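Local coordinates for protein alkyl hydroperoxide reductase, C subunit (Enterococcus faecalis, PDB 5Y63) that probably reduces hydrogen peroxide and organic hydroperoxides to water and alcohols as a thiol-dependent 2-Cys peroxiredoxin, protecting the cell against oxidative stress, at residues Cys58-Ala70 with Thr97-Ala109. Sequence-based numbering, arbitrary orientation.
Sequences CPTELGDMQEHYA and TETIGKIKYPMLA
Tyr105 lies against helix 58-67, the helix of this thioredoxin-fold peroxiredoxin whose first turn carries Cys58, the predicted peroxidatic cysteine. Tyr105 OH donates to the backbone carbonyl of Leu62, 2.6 Å from Leu62 O. That carbonyl also takes the helical bond from Gln66 N, and the two donors reach Leu62 O from opposite faces of its plane. With chi1 at 51°, CG of Tyr105 sits between its own backbone N and carbonyl carbon, a rotamer that aims the phenol at the helix. Leu62 CD1 and Met65 CB pack near the phenol end, and CG2 of Ile103, from the same segment as Tyr105, sits over the centre of one ring face.

One turn on, Gln66 takes care of a backbone NH in the loop before strand 107-109. Its chain leaves with CG anti to the backbone N (chi1 177°) and bends at chi2, so that OE1 of Gln66 lies 2.9 Å from Lys104 N. The N-H points almost straight at the oxygen, at 172°, yet the donor stands well above the amide's carbonyl plane.

Tyr69 supplies the next aromatic surface: the edge of Tyr105 is directed at its face in a T-shaped pair, centroids 5.5 Å apart, while the Tyr69 hydroxyl is hydrogen-bonded to Glu78 on strand 77-83. Ile103 CD1 comes to 3.7 Å from Leu62 CB. Toward the cysteine end the contact across the segments becomes mainly apolar. CD1 of Ile100 meets Pro59 and Leu62, beside Trp93 of helix 87-96. Thr99 turns its methyl to the helix, with CG2 of Thr99 3.8 Å from Gly63 CA, and within segment 97-109 Thr99 OG1 donates to Glu98 OE2 at 2.8 Å.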
loop_
_atom_site.group_PDB
_atom_site.type_symbol
_atom_site.label_atom_id
_atom_site.label_comp_id
_atom_site.label_asym_id
_atom_site.label_seq_id
_atom_site.Cartn_x
_atom_site.Cartn_y
_atom_site.Cartn_z
ATOM N N CYS A 58 -3.463 -1.755 -48.889
ATOM C CA CYS A 58 -2.566 -2.823 -48.426
ATOM C C CYS A 58 -1.930 -3.651 -49.556
ATOM O O CYS A 58 -0.709 -3.797 -49.582
ATOM C CB CYS A 58 -3.274 -3.743 -47.421
ATOM S SG CYS A 58 -3.872 -2.902 -45.938
ATOM N N PRO A 59 -2.744 -4.180 -50.500
ATOM C CA PRO A 59 -2.181 -4.985 -51.599
ATOM C C PRO A 59 -1.019 -4.325 -52.357
ATOM O O PRO A 59 -0.100 -5.021 -52.792
ATOM C CB PRO A 59 -3.371 -5.176 -52.546
ATOM C CG PRO A 59 -4.575 -5.025 -51.692
ATOM C CD PRO A 59 -4.210 -4.056 -50.609
ATOM N N THR A 60 -1.069 -3.003 -52.518
ATOM C CA THR A 60 -0.017 -2.270 -53.219
ATOM C C THR A 60 1.293 -2.302 -52.433
ATOM O O THR A 60 2.368 -2.450 -53.016
ATOM C CB THR A 60 -0.421 -0.802 -53.470
ATOM O OG1 THR A 60 -1.770 -0.748 -53.948
ATOM C CG2 THR A 60 0.497 -0.154 -54.498
ATOM N N GLU A 61 1.196 -2.165 -51.115
ATOM C CA GLU A 61 2.366 -2.235 -50.242
ATOM C C GLU A 61 2.954 -3.645 -50.202
ATOM O O GLU A 61 4.170 -3.816 -50.279
ATOM C CB GLU A 61 2.004 -1.790 -48.824
ATOM C CG GLU A 61 1.588 -0.333 -48.715
ATOM C CD GLU A 61 1.531 0.151 -47.280
ATOM O OE1 GLU A 61 0.921 -0.536 -46.436
ATOM O OE2 GLU A 61 2.098 1.222 -46.991
ATOM N N LEU A 62 2.082 -4.644 -50.078
ATOM C CA LEU A 62 2.500 -6.050 -50.059
ATOM C C LEU A 62 3.057 -6.486 -51.416
ATOM O O LEU A 62 4.030 -7.239 -51.477
ATOM C CB LEU A 62 1.330 -6.967 -49.669
ATOM C CG LEU A 62 0.936 -7.129 -48.192
ATOM C CD1 LEU A 62 2.060 -7.742 -47.370
ATOM C CD2 LEU A 62 0.479 -5.820 -47.568
ATOM N N GLY A 63 2.429 -6.013 -52.492
ATOM C CA GLY A 63 2.879 -6.297 -53.855
ATOM C C GLY A 63 4.232 -5.690 -54.191
ATOM O O GLY A 63 5.004 -6.275 -54.952
ATOM N N ASP A 64 4.517 -4.515 -53.632
ATOM C CA ASP A 64 5.821 -3.871 -53.814
ATOM C C ASP A 64 6.905 -4.526 -52.959
ATOM O O ASP A 64 8.079 -4.503 -53.325
ATOM C CB ASP A 64 5.742 -2.365 -53.524
ATOM C CG ASP A 64 5.177 -1.570 -54.697
ATOM O OD1 ASP A 64 5.616 -1.796 -55.848
ATOM O OD2 ASP A 64 4.300 -0.710 -54.469
ATOM N N MET A 65 6.518 -5.099 -51.822
ATOM C CA MET A 65 7.446 -5.892 -51.014
ATOM C C MET A 65 7.792 -7.211 -51.702
ATOM O O MET A 65 8.891 -7.736 -51.522
ATOM C CB MET A 65 6.873 -6.164 -49.618
ATOM C CG MET A 65 6.986 -4.987 -48.664
ATOM S SD MET A 65 8.697 -4.583 -48.257
ATOM C CE MET A 65 9.124 -5.902 -47.126
ATOM N N GLN A 66 6.859 -7.744 -52.486
ATOM C CA GLN A 66 7.106 -8.962 -53.256
ATOM C C GLN A 66 8.131 -8.730 -54.368
ATOM O O GLN A 66 9.006 -9.568 -54.585
ATOM C CB GLN A 66 5.798 -9.515 -53.842
ATOM C CG GLN A 66 5.962 -10.752 -54.718
ATOM C CD GLN A 66 6.799 -11.839 -54.062
ATOM O OE1 GLN A 66 6.642 -12.126 -52.875
ATOM N NE2 GLN A 66 7.692 -12.450 -54.833
ATOM N N GLU A 67 8.025 -7.599 -55.061
ATOM C CA GLU A 67 8.979 -7.247 -56.117
ATOM C C GLU A 67 10.421 -7.213 -55.609
ATOM O O GLU A 67 11.339 -7.623 -56.318
ATOM C CB GLU A 67 8.627 -5.893 -56.736
ATOM C CG GLU A 67 7.369 -5.906 -57.586
ATOM C CD GLU A 67 7.037 -4.541 -58.152
ATOM O OE1 GLU A 67 7.940 -3.897 -58.731
ATOM O OE2 GLU A 67 5.870 -4.112 -58.023
ATOM N N HIS A 68 10.611 -6.733 -54.382
ATOM C CA HIS A 68 11.942 -6.623 -53.788
ATOM C C HIS A 68 12.287 -7.814 -52.892
ATOM O O HIS A 68 13.313 -7.798 -52.211
ATOM C CB HIS A 68 12.049 -5.330 -52.977
ATOM C CG HIS A 68 11.770 -4.093 -53.772
ATOM N ND1 HIS A 68 10.491 -3.665 -54.058
ATOM C CD2 HIS A 68 12.604 -3.189 -54.337
ATOM C CE1 HIS A 68 10.550 -2.552 -54.767
ATOM N NE2 HIS A 68 11.820 -2.242 -54.949
ATOM N N TYR A 69 11.446 -8.846 -52.898
ATOM C CA TYR A 69 11.642 -9.999 -52.022
ATOM C C TYR A 69 12.833 -10.843 -52.462
ATOM O O TYR A 69 13.563 -11.372 -51.622
ATOM C CB TYR A 69 10.374 -10.858 -51.967
ATOM C CG TYR A 69 10.492 -12.080 -51.079
ATOM C CD1 TYR A 69 10.946 -11.972 -49.766
ATOM C CD2 TYR A 69 10.138 -13.342 -51.549
ATOM C CE1 TYR A 69 11.054 -13.088 -48.951
ATOM C CE2 TYR A 69 10.241 -14.463 -50.742
ATOM C CZ TYR A 69 10.699 -14.332 -49.444
ATOM O OH TYR A 69 10.801 -15.443 -48.640
ATOM N N ALA A 70 13.025 -10.968 -53.773
ATOM C CA ALA A 70 14.174 -11.686 -54.319
ATOM C C ALA A 70 15.482 -10.990 -53.949
ATOM O O ALA A 70 16.466 -11.647 -53.611
ATOM C CB ALA A 70 14.053 -11.814 -55.829
ATOM N N THR A 97 -7.457 -12.065 -54.630
ATOM C CA THR A 97 -6.711 -11.025 -55.340
ATOM C C THR A 97 -5.359 -11.546 -55.834
ATOM O O THR A 97 -4.577 -12.103 -55.063
ATOM C CB THR A 97 -6.506 -9.781 -54.452
ATOM O OG1 THR A 97 -5.951 -10.169 -53.190
ATOM C CG2 THR A 97 -7.833 -9.077 -54.210
ATOM N N GLU A 98 -5.108 -11.363 -57.129
ATOM C CA GLU A 98 -3.873 -11.827 -57.780
ATOM C C GLU A 98 -2.585 -11.242 -57.186
ATOM O O GLU A 98 -1.548 -11.905 -57.190
ATOM C CB GLU A 98 -3.926 -11.556 -59.296
ATOM C CG GLU A 98 -3.747 -10.099 -59.720
ATOM C CD GLU A 98 -4.764 -9.157 -59.096
ATOM O OE1 GLU A 98 -5.958 -9.527 -59.030
ATOM O OE2 GLU A 98 -4.370 -8.053 -58.660
ATOM N N THR A 99 -2.652 -10.010 -56.683
ATOM C CA THR A 99 -1.490 -9.343 -56.089
ATOM C C THR A 99 -0.992 -10.083 -54.848
ATOM O O THR A 99 0.214 -10.191 -54.617
ATOM C CB THR A 99 -1.824 -7.893 -55.687
ATOM O OG1 THR A 99 -2.438 -7.218 -56.792
ATOM C CG2 THR A 99 -0.567 -7.141 -55.266
ATOM N N ILE A 100 -1.935 -10.591 -54.060
ATOM C CA ILE A 100 -1.624 -11.329 -52.840
ATOM C C ILE A 100 -1.230 -12.767 -53.183
ATOM O O ILE A 100 -0.384 -13.359 -52.512
ATOM C CB ILE A 100 -2.819 -11.322 -51.860
ATOM C CG1 ILE A 100 -3.288 -9.886 -51.579
ATOM C CG2 ILE A 100 -2.465 -12.030 -50.556
ATOM C CD1 ILE A 100 -2.249 -8.975 -50.957
ATOM N N GLY A 101 -1.842 -13.321 -54.229
ATOM C CA GLY A 101 -1.493 -14.653 -54.720
ATOM C C GLY A 101 -0.056 -14.765 -55.201
ATOM O O GLY A 101 0.538 -15.842 -55.148
ATOM N N LYS A 102 0.500 -13.649 -55.673
ATOM C CA LYS A 102 1.900 -13.591 -56.108
ATOM C C LYS A 102 2.903 -13.590 -54.948
ATOM O O LYS A 102 4.087 -13.849 -55.162
ATOM C CB LYS A 102 2.141 -12.352 -56.982
ATOM C CG LYS A 102 1.567 -12.445 -58.389
ATOM C CD LYS A 102 1.785 -11.152 -59.158
ATOM C CE LYS A 102 1.172 -11.215 -60.547
ATOM N NZ LYS A 102 1.350 -9.941 -61.298
ATOM N N ILE A 103 2.438 -13.296 -53.733
ATOM C CA ILE A 103 3.318 -13.199 -52.563
ATOM C C ILE A 103 3.919 -14.553 -52.190
ATOM O O ILE A 103 3.196 -15.489 -51.842
ATOM C CB ILE A 103 2.576 -12.627 -51.335
ATOM C CG1 ILE A 103 2.185 -11.166 -51.583
ATOM C CG2 ILE A 103 3.442 -12.730 -50.084
ATOM C CD1 ILE A 103 1.249 -10.595 -50.542
ATOM N N LYS A 104 5.245 -14.636 -52.247
ATOM C CA LYS A 104 5.972 -15.858 -51.913
ATOM C C LYS A 104 6.418 -15.890 -50.453
ATOM O O LYS A 104 6.724 -16.959 -49.930
ATOM C CB LYS A 104 7.195 -16.015 -52.827
ATOM C CG LYS A 104 6.859 -16.305 -54.284
ATOM C CD LYS A 104 6.280 -17.702 -54.456
ATOM C CE LYS A 104 6.129 -18.081 -55.920
ATOM N NZ LYS A 104 5.838 -19.532 -56.090
ATOM N N TYR A 105 6.461 -14.729 -49.800
ATOM C CA TYR A 105 6.908 -14.650 -48.403
ATOM C C TYR A 105 5.808 -15.093 -47.428
ATOM O O TYR A 105 4.631 -15.116 -47.794
ATOM C CB TYR A 105 7.450 -13.248 -48.048
ATOM C CG TYR A 105 6.573 -12.060 -48.400
ATOM C CD1 TYR A 105 5.513 -11.680 -47.581
ATOM C CD2 TYR A 105 6.836 -11.286 -49.530
ATOM C CE1 TYR A 105 4.723 -10.583 -47.891
ATOM C CE2 TYR A 105 6.052 -10.188 -49.848
ATOM C CZ TYR A 105 4.997 -9.840 -49.027
ATOM O OH TYR A 105 4.216 -8.751 -49.343
ATOM N N PRO A 106 6.195 -15.477 -46.193
ATOM C CA PRO A 106 5.214 -15.931 -45.203
ATOM C C PRO A 106 4.366 -14.799 -44.618
ATOM O O PRO A 106 4.907 -13.797 -44.150
ATOM C CB PRO A 106 6.080 -16.573 -44.110
ATOM C CG PRO A 106 7.415 -15.944 -44.256
ATOM C CD PRO A 106 7.577 -15.680 -45.721
ATOM N N MET A 107 3.047 -14.975 -44.649
ATOM C CA MET A 107 2.110 -14.015 -44.077
ATOM C C MET A 107 1.676 -14.467 -42.683
ATOM O O MET A 107 0.872 -15.396 -42.544
ATOM C CB MET A 107 0.887 -13.884 -44.981
ATOM C CG MET A 107 1.212 -13.551 -46.425
ATOM S SD MET A 107 -0.284 -13.357 -47.410
ATOM C CE MET A 107 -0.844 -11.747 -46.856
ATOM N N LEU A 108 2.209 -13.811 -41.655
ATOM C CA LEU A 108 1.905 -14.172 -40.271
ATOM C C LEU A 108 0.513 -13.695 -39.871
ATOM O O LEU A 108 0.086 -12.605 -40.252
ATOM C CB LEU A 108 2.936 -13.577 -39.309
ATOM C CG LEU A 108 4.413 -13.915 -39.536
ATOM C CD1 LEU A 108 5.249 -13.353 -38.394
ATOM C CD2 LEU A 108 4.643 -15.412 -39.674
ATOM N N ALA A 109 -0.188 -14.528 -39.107
ATOM C CA ALA A 109 -1.485 -14.174 -38.551
ATOM C C ALA A 109 -1.293 -13.784 -37.094
ATOM O O ALA A 109 -0.492 -14.397 -36.382
ATOM C CB ALA A 109 -2.442 -15.348 -38.657
#